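Local coordinates for protein Asp/Glu-specific dipeptidyl-peptidase (Flavobacterium psychrophilum, PDB 5JXF) that removes dipeptides from the N-terminus of oligopeptides as a serine peptidase of family S46, strictly requiring Asp or Glu at the P1 position, at residues I96-N99 and H100-F104; V699-M703 and R704-F708; F623-P626 and K627-D631. All coordinates share one frame; numbering follows the deposited sequence.

Contact 1: residues I96-N99 and H100-F104; sequences ILTN and HHCGF. With ARG (arginine), chain E.
N99 O takes G103 N at 3.1 Å in a nearly straight bond, and C102 N more weakly, where strand 96-98 passes into a helix running at 101° to it. S239 OG also bonds to N99 O. The side chains of N99 and H101 lie alongside each other, amide and imidazole planes 45° apart. N99 CB sits over one face of the H101 ring in a CH-pi contact, 4.2 Å from its centroid, and N99 OD1 comes within 3.3 Å of H101 CE1. The opposite face carries CB of the bound arginine, 3.5 Å from H101 CE1, so the imidazole is sandwiched between the asparagine and the ligand. With chi1 at 74°, H101 CG stands between its own backbone N and carbonyl carbon, a rotation that lays one face of the ring against the bound arginine. Both ring nitrogens are used: ND1 bonds to D237 and NE2 to S662, which fixes the ring's rotation. N99 ND2 is tied to N677 O. C102 SG packs against N99 CB at 3.5 Å and T98 OG1 approaches C102 CB, while bonding to T86 O. A strand leading directly into a short helix that carries the histidine is characteristic of the chymotrypsin-like double-barrel fold, and the bonding of H101 to D237 and S662 is consistent with the charge relay expected of this family.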
loop_
_atom_site.group_PDB
_atom_site.type_symbol
_atom_site.label_atom_id
_atom_site.label_comp_id
_atom_site.label_asym_id
_atom_site.label_seq_id
_atom_site.Cartn_x
_atom_site.Cartn_y
_atom_site.Cartn_z
ATOM N N ILE A 96 34.337 -11.395 -4.620
ATOM C CA ILE A 96 33.027 -11.720 -5.184
ATOM C C ILE A 96 31.906 -10.963 -4.489
ATOM O O ILE A 96 31.955 -10.666 -3.284
ATOM C CB ILE A 96 32.669 -13.235 -5.126
ATOM C CG1 ILE A 96 32.575 -13.729 -3.689
ATOM C CG2 ILE A 96 33.672 -14.084 -5.929
ATOM C CD1 ILE A 96 32.223 -15.183 -3.608
ATOM N N LEU A 97 30.874 -10.697 -5.268
ATOM C CA LEU A 97 29.746 -9.911 -4.806
ATOM C C LEU A 97 28.508 -10.801 -4.812
ATOM O O LEU A 97 28.309 -11.575 -5.742
ATOM C CB LEU A 97 29.561 -8.676 -5.699
ATOM C CG LEU A 97 28.329 -7.811 -5.401
ATOM C CD1 LEU A 97 28.547 -7.081 -4.078
ATOM C CD2 LEU A 97 28.093 -6.821 -6.548
ATOM N N THR A 98 27.711 -10.729 -3.754
ATOM C CA THR A 98 26.440 -11.442 -3.726
ATOM C C THR A 98 25.407 -10.624 -2.895
ATOM O O THR A 98 25.644 -9.452 -2.597
ATOM C CB THR A 98 26.608 -12.892 -3.167
ATOM O OG1 THR A 98 25.413 -13.642 -3.407
ATOM C CG2 THR A 98 26.914 -12.900 -1.666
ATOM N N ASN A 99 24.266 -11.217 -2.564
ATOM C CA ASN A 99 23.238 -10.521 -1.732
ATOM C C ASN A 99 23.572 -10.539 -0.259
ATOM O O ASN A 99 24.280 -11.429 0.214
ATOM C CB ASN A 99 21.845 -11.160 -1.872
ATOM C CG ASN A 99 21.205 -10.895 -3.201
ATOM O OD1 ASN A 99 20.266 -11.588 -3.601
ATOM N ND2 ASN A 99 21.696 -9.883 -3.895
ATOM N N HIS A 100 23.007 -9.600 0.485
ATOM C CA HIS A 100 23.100 -9.646 1.935
ATOM C C HIS A 100 22.391 -10.877 2.515
ATOM O O HIS A 100 22.878 -11.495 3.464
ATOM C CB HIS A 100 22.532 -8.353 2.547
ATOM C CG HIS A 100 22.659 -8.286 4.037
ATOM N ND1 HIS A 100 21.605 -8.545 4.886
ATOM C CD2 HIS A 100 23.720 -8.006 4.828
ATOM C CE1 HIS A 100 22.004 -8.404 6.137
ATOM N NE2 HIS A 100 23.287 -8.088 6.129
ATOM N N HIS A 101 21.257 -11.266 1.952
ATOM C CA HIS A 101 20.598 -12.431 2.524
ATOM C C HIS A 101 21.269 -13.761 2.087
ATOM O O HIS A 101 21.039 -14.783 2.715
ATOM C CB HIS A 101 19.095 -12.434 2.215
ATOM C CG HIS A 101 18.741 -12.777 0.800
ATOM N ND1 HIS A 101 18.399 -11.817 -0.131
ATOM C CD2 HIS A 101 18.621 -13.970 0.172
ATOM C CE1 HIS A 101 18.104 -12.403 -1.279
ATOM N NE2 HIS A 101 18.237 -13.709 -1.123
ATOM N N CYS A 102 22.128 -13.733 1.068
ATOM C CA CYS A 102 22.971 -14.911 0.749
ATOM C C CYS A 102 24.138 -15.024 1.738
ATOM O O CYS A 102 24.465 -16.108 2.223
ATOM C CB CYS A 102 23.528 -14.832 -0.667
ATOM S SG CYS A 102 22.320 -14.639 -1.964
ATOM N N GLY A 103 24.775 -13.895 2.029
ATOM C CA GLY A 103 25.786 -13.850 3.069
ATOM C C GLY A 103 25.235 -13.944 4.486
ATOM O O GLY A 103 26.002 -14.122 5.441
ATOM N N PHE A 104 23.914 -13.828 4.624
ATOM C CA PHE A 104 23.251 -13.666 5.934
ATOM C C PHE A 104 23.609 -14.775 6.930
ATOM O O PHE A 104 24.017 -14.503 8.064
ATOM C CB PHE A 104 21.737 -13.606 5.728
ATOM C CG PHE A 104 20.968 -12.963 6.869
ATOM C CD1 PHE A 104 20.985 -11.591 7.052
ATOM C CD2 PHE A 104 20.194 -13.734 7.726
ATOM C CE1 PHE A 104 20.269 -11.008 8.087
ATOM C CE2 PHE A 104 19.473 -13.152 8.761
ATOM C CZ PHE A 104 19.515 -11.792 8.941
HETATM N N ARG E . 12.773 -12.298 -1.312
HETATM C CA ARG E . 14.192 -12.591 -1.453
HETATM C C ARG E . 14.343 -13.907 -2.223
HETATM O O ARG E . 13.801 -14.929 -1.812
HETATM C CB ARG E . 14.871 -12.667 -0.079
HETATM C CG ARG E . 14.884 -11.342 0.697
HETATM C CD ARG E . 15.488 -11.509 2.094
HETATM N NE ARG E . 14.756 -12.493 2.886
HETATM C CZ ARG E . 13.740 -12.198 3.702
HETATM N NH1 ARG E . 13.338 -10.936 3.847
HETATM N NH2 ARG E . 13.127 -13.165 4.384
#

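Contact 2: residues V699-M703 and R704-F708; sequences VMVDM and RYVLF
D702, at the end of strand 699-702, meets R704 in the first turn of the helix, and R704 can be followed toward it. R704 CB lies 3.2 Å from D702 OD1, and CG and CD continue past the same oxygen. The bend at chi3 (-67°) swings the guanidinium round to the carboxylate: NE donates to D702 OD1 at 3.0 Å and 174°, NH2 to D702 OD2 at 2.9 Å. This is a side-on, two-nitrogen salt bridge, both oxygens met on their syn sides but from out of the carboxylate plane, the two planes 34° apart. NH1 makes a second salt bridge, with E643. The anti lone pair of D702 OD1 takes R704 N, 3.0 Å away, as the N-cap bond. Apart from the polar pair, V701 CG1 touches V706 CG2 at 3.9 Å and the edge of the Y705 ring, while M703 SD lies 3.8 Å from V706 CG2. An alanine in place of D702 would probably leave R704 N uncapped and the guanidinium without one of its two carboxylate partners. One buried carboxylate serves as both helix cap and counter-ion; the guanidinium and the helix N-terminus would be expected to stabilise its ionised form.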
loop_
_atom_site.group_PDB
_atom_site.type_symbol
_atom_site.label_atom_id
_atom_site.label_comp_id
_atom_site.label_asym_id
_atom_site.label_seq_id
_atom_site.Cartn_x
_atom_site.Cartn_y
_atom_site.Cartn_z
ATOM N N VAL A 699 14.083 -7.608 -9.384
ATOM C CA VAL A 699 14.581 -6.441 -8.665
ATOM C C VAL A 699 16.083 -6.554 -8.431
ATOM O O VAL A 699 16.569 -7.582 -7.943
ATOM C CB VAL A 699 13.860 -6.267 -7.324
ATOM C CG1 VAL A 699 14.080 -4.842 -6.738
ATOM C CG2 VAL A 699 12.371 -6.520 -7.527
ATOM N N MET A 700 16.794 -5.479 -8.774
ATOM C CA MET A 700 18.259 -5.389 -8.716
ATOM C C MET A 700 18.744 -4.225 -7.887
ATOM O O MET A 700 18.176 -3.127 -7.937
ATOM C CB MET A 700 18.834 -5.260 -10.131
ATOM C CG MET A 700 18.776 -6.532 -10.970
ATOM S SD MET A 700 18.491 -6.252 -12.744
ATOM C CE MET A 700 16.815 -5.575 -12.701
ATOM N N VAL A 701 19.793 -4.441 -7.107
ATOM C CA VAL A 701 20.446 -3.300 -6.475
ATOM C C VAL A 701 21.284 -2.614 -7.539
ATOM O O VAL A 701 22.038 -3.276 -8.252
ATOM C CB VAL A 701 21.359 -3.677 -5.280
ATOM C CG1 VAL A 701 21.663 -2.424 -4.450
ATOM C CG2 VAL A 701 20.749 -4.763 -4.410
ATOM N N ASP A 702 21.148 -1.295 -7.648
ATOM C CA ASP A 702 21.980 -0.485 -8.536
ATOM C C ASP A 702 23.436 -0.529 -8.056
ATOM O O ASP A 702 23.673 -0.314 -6.870
ATOM C CB ASP A 702 21.433 0.966 -8.545
ATOM C CG ASP A 702 21.974 1.789 -9.684
ATOM O OD1 ASP A 702 23.219 1.926 -9.787
ATOM O OD2 ASP A 702 21.145 2.275 -10.491
ATOM N N MET A 703 24.409 -0.807 -8.939
ATOM C CA MET A 703 25.811 -0.955 -8.500
ATOM C C MET A 703 26.355 0.383 -7.959
ATOM O O MET A 703 27.223 0.407 -7.077
ATOM C CB MET A 703 26.706 -1.503 -9.633
ATOM C CG MET A 703 26.725 -3.099 -9.727
ATOM S SD MET A 703 26.970 -3.859 -8.145
ATOM C CE MET A 703 28.627 -3.269 -7.820
ATOM N N ARG A 704 25.829 1.499 -8.452
ATOM C CA ARG A 704 26.174 2.793 -7.854
ATOM C C ARG A 704 25.865 2.865 -6.348
ATOM O O ARG A 704 26.648 3.414 -5.583
ATOM C CB ARG A 704 25.464 3.933 -8.587
ATOM C CG ARG A 704 26.031 4.168 -9.982
ATOM C CD ARG A 704 25.190 5.159 -10.757
ATOM N NE ARG A 704 23.873 4.608 -11.053
ATOM C CZ ARG A 704 22.940 5.236 -11.765
ATOM N NH1 ARG A 704 23.191 6.443 -12.261
ATOM N NH2 ARG A 704 21.758 4.654 -11.986
ATOM N N TYR A 705 24.749 2.292 -5.915
ATOM C CA TYR A 705 24.410 2.247 -4.483
ATOM C C TYR A 705 25.304 1.284 -3.702
ATOM O O TYR A 705 25.697 1.576 -2.567
ATOM C CB TYR A 705 22.942 1.855 -4.296
ATOM C CG TYR A 705 22.450 2.018 -2.868
ATOM C CD1 TYR A 705 22.608 3.224 -2.195
ATOM C CD2 TYR A 705 21.804 0.987 -2.215
ATOM C CE1 TYR A 705 22.167 3.384 -0.902
ATOM C CE2 TYR A 705 21.352 1.136 -0.925
ATOM C CZ TYR A 705 21.535 2.339 -0.278
ATOM O OH TYR A 705 21.101 2.474 1.006
ATOM N N VAL A 706 25.605 0.123 -4.302
ATOM C CA VAL A 706 26.548 -0.802 -3.681
ATOM C C VAL A 706 27.875 -0.108 -3.386
ATOM O O VAL A 706 28.356 -0.104 -2.247
ATOM C CB VAL A 706 26.806 -2.031 -4.573
ATOM C CG1 VAL A 706 27.882 -2.925 -3.956
ATOM C CG2 VAL A 706 25.506 -2.794 -4.784
ATOM N N LEU A 707 28.453 0.510 -4.407
ATOM C CA LEU A 707 29.757 1.148 -4.240
ATOM C C LEU A 707 29.682 2.325 -3.258
ATOM O O LEU A 707 30.558 2.490 -2.405
ATOM C CB LEU A 707 30.305 1.606 -5.592
ATOM C CG LEU A 707 30.500 0.557 -6.692
ATOM C CD1 LEU A 707 30.938 1.242 -7.975
ATOM C CD2 LEU A 707 31.512 -0.522 -6.287
ATOM N N PHE A 708 28.624 3.122 -3.365
ATOM C CA PHE A 708 28.349 4.172 -2.379
ATOM C C PHE A 708 28.382 3.632 -0.942
ATOM O O PHE A 708 28.975 4.237 -0.052
ATOM C CB PHE A 708 26.986 4.829 -2.651
ATOM C CG PHE A 708 26.578 5.837 -1.614
ATOM C CD1 PHE A 708 27.025 7.156 -1.686
ATOM C CD2 PHE A 708 25.742 5.478 -0.572
ATOM C CE1 PHE A 708 26.647 8.091 -0.726
ATOM C CE2 PHE A 708 25.350 6.412 0.383
ATOM C CZ PHE A 708 25.808 7.724 0.311
#

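Contact 3: residues F623-P626 and K627-D631; sequences FDVP and KKLID
V625 directs CG1 anti to its backbone N (chi1 177°), while I630 carries CG1 beside its own backbone N (chi1 -66°); these two rotations bring the methyl and methylene carbons to 3.6 Å, V625 CG1 to I630 CG1. The setting is a helix N-terminus, with P626 at the N-cap position and helix 627-631 beginning directly after it. V625, in the preceding loop, folds its side chain back over the first turn. Its CG1 also meets L629 CB at 3.9 Å and lies near L629 CD2, so one methyl fills the angle between the two helix residues, and V625 CB lies against I630 CG1 and CD1. P626 O receives a weak bond from I630 N at 3.4 Å, the first i to i+4 link of the helix, and I630 CG1 packs against that same oxygen. The apolar groups pack on neighbouring elements: V625 and I630 meet Y616, P626 meets F713, and L629 lies against helices 217-220 and 703-713. K628 NZ crosses to the backbone O of K712 on helix 703-713, whereas K627 bends at chi2 and chi3 to follow its own helix for one turn, making a salt bridge to D631. There K627 NZ stands 2.7 Å from D631 OD1, coming in from above the carboxylate, 59° out of its plane.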
loop_
_atom_site.group_PDB
_atom_site.type_symbol
_atom_site.label_atom_id
_atom_site.label_comp_id
_atom_site.label_asym_id
_atom_site.label_seq_id
_atom_site.Cartn_x
_atom_site.Cartn_y
_atom_site.Cartn_z
ATOM N N PHE A 623 12.106 -0.376 9.450
ATOM C CA PHE A 623 12.427 0.786 8.625
ATOM C C PHE A 623 13.276 1.852 9.311
ATOM O O PHE A 623 13.302 2.996 8.854
ATOM C CB PHE A 623 11.146 1.454 8.113
ATOM C CG PHE A 623 10.313 0.584 7.218
ATOM C CD1 PHE A 623 10.573 0.507 5.856
ATOM C CD2 PHE A 623 9.257 -0.147 7.733
ATOM C CE1 PHE A 623 9.792 -0.292 5.015
ATOM C CE2 PHE A 623 8.467 -0.948 6.902
ATOM C CZ PHE A 623 8.747 -1.019 5.535
ATOM N N ASP A 624 13.969 1.504 10.389
ATOM C CA ASP A 624 14.969 2.425 10.939
ATOM C C ASP A 624 16.123 2.565 9.935
ATOM O O ASP A 624 16.361 1.665 9.136
ATOM C CB ASP A 624 15.471 1.928 12.299
ATOM C CG ASP A 624 16.314 2.954 13.034
ATOM O OD1 ASP A 624 16.377 4.129 12.603
ATOM O OD2 ASP A 624 16.898 2.582 14.072
ATOM N N VAL A 625 16.803 3.709 9.952
ATOM C CA VAL A 625 17.944 3.960 9.070
ATOM C C VAL A 625 19.167 4.247 9.927
ATOM O O VAL A 625 19.044 4.890 10.958
ATOM C CB VAL A 625 17.689 5.154 8.106
ATOM C CG1 VAL A 625 18.920 5.438 7.253
ATOM C CG2 VAL A 625 16.496 4.884 7.212
ATOM N N PRO A 626 20.344 3.728 9.535
ATOM C CA PRO A 626 21.564 4.087 10.264
ATOM C C PRO A 626 21.824 5.589 10.258
ATOM O O PRO A 626 21.358 6.306 9.362
ATOM C CB PRO A 626 22.660 3.349 9.500
ATOM C CG PRO A 626 21.977 2.190 8.904
ATOM C CD PRO A 626 20.596 2.670 8.542
ATOM N N LYS A 627 22.586 6.046 11.248
ATOM C CA LYS A 627 22.798 7.472 11.460
ATOM C C LYS A 627 23.662 8.033 10.331
ATOM O O LYS A 627 23.369 9.106 9.797
ATOM C CB LYS A 627 23.435 7.724 12.834
ATOM C CG LYS A 627 23.957 9.138 13.048
ATOM C CD LYS A 627 22.841 10.143 12.791
ATOM C CE LYS A 627 23.317 11.387 12.079
ATOM N NZ LYS A 627 22.206 12.165 11.406
ATOM N N LYS A 628 24.700 7.287 9.954
ATOM C CA LYS A 628 25.654 7.729 8.936
ATOM C C LYS A 628 24.995 7.905 7.564
ATOM O O LYS A 628 25.356 8.794 6.799
ATOM C CB LYS A 628 26.822 6.725 8.854
ATOM C CG LYS A 628 27.840 6.953 7.734
ATOM C CD LYS A 628 28.557 8.268 7.886
ATOM C CE LYS A 628 29.483 8.574 6.715
ATOM N NZ LYS A 628 30.753 7.810 6.752
ATOM N N LEU A 629 24.024 7.055 7.256
ATOM C CA LEU A 629 23.346 7.130 5.967
ATOM C C LEU A 629 22.456 8.365 5.905
ATOM O O LEU A 629 22.374 9.023 4.880
ATOM C CB LEU A 629 22.512 5.879 5.705
ATOM C CG LEU A 629 21.870 5.839 4.312
ATOM C CD1 LEU A 629 22.872 6.242 3.229
ATOM C CD2 LEU A 629 21.302 4.468 4.014
ATOM N N ILE A 630 21.775 8.652 7.004
ATOM C CA ILE A 630 20.941 9.853 7.079
ATOM C C ILE A 630 21.768 11.119 6.880
ATOM O O ILE A 630 21.349 12.017 6.147
ATOM C CB ILE A 630 20.173 9.919 8.419
ATOM C CG1 ILE A 630 19.163 8.773 8.476
ATOM C CG2 ILE A 630 19.474 11.294 8.602
ATOM C CD1 ILE A 630 18.203 8.830 9.633
ATOM N N ASP A 631 22.941 11.178 7.512
ATOM C CA ASP A 631 23.891 12.282 7.298
ATOM C C ASP A 631 24.319 12.424 5.852
ATOM O O ASP A 631 24.398 13.537 5.333
ATOM C CB ASP A 631 25.163 12.107 8.139
ATOM C CG ASP A 631 25.011 12.617 9.537
ATOM O OD1 ASP A 631 24.011 13.324 9.812
ATOM O OD2 ASP A 631 25.912 12.332 10.363
#

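In the fold
All three contacts sit where the chain enters a helix, but at different depths. Contact 1 is buried in the active site; its polar groups bond to D237 and S662, probable partners of H101 in the charge relay, and its H101 ring packs on the bound arginine. Contact 2, also buried, belongs to the other barrel-forming sheet, its centre about 13 Å from that of contact 1; L97 CD2 against M703 SD at 3.5 Å joins them, and V701 lies beside D237. Contact 3, partly exposed and away from the active site, has a lysine-aspartate pair outside and aliphatic groups within, and meets contact 2 through L629, on which Y705 and F708 pack; contacts 1 and 3 do not touch.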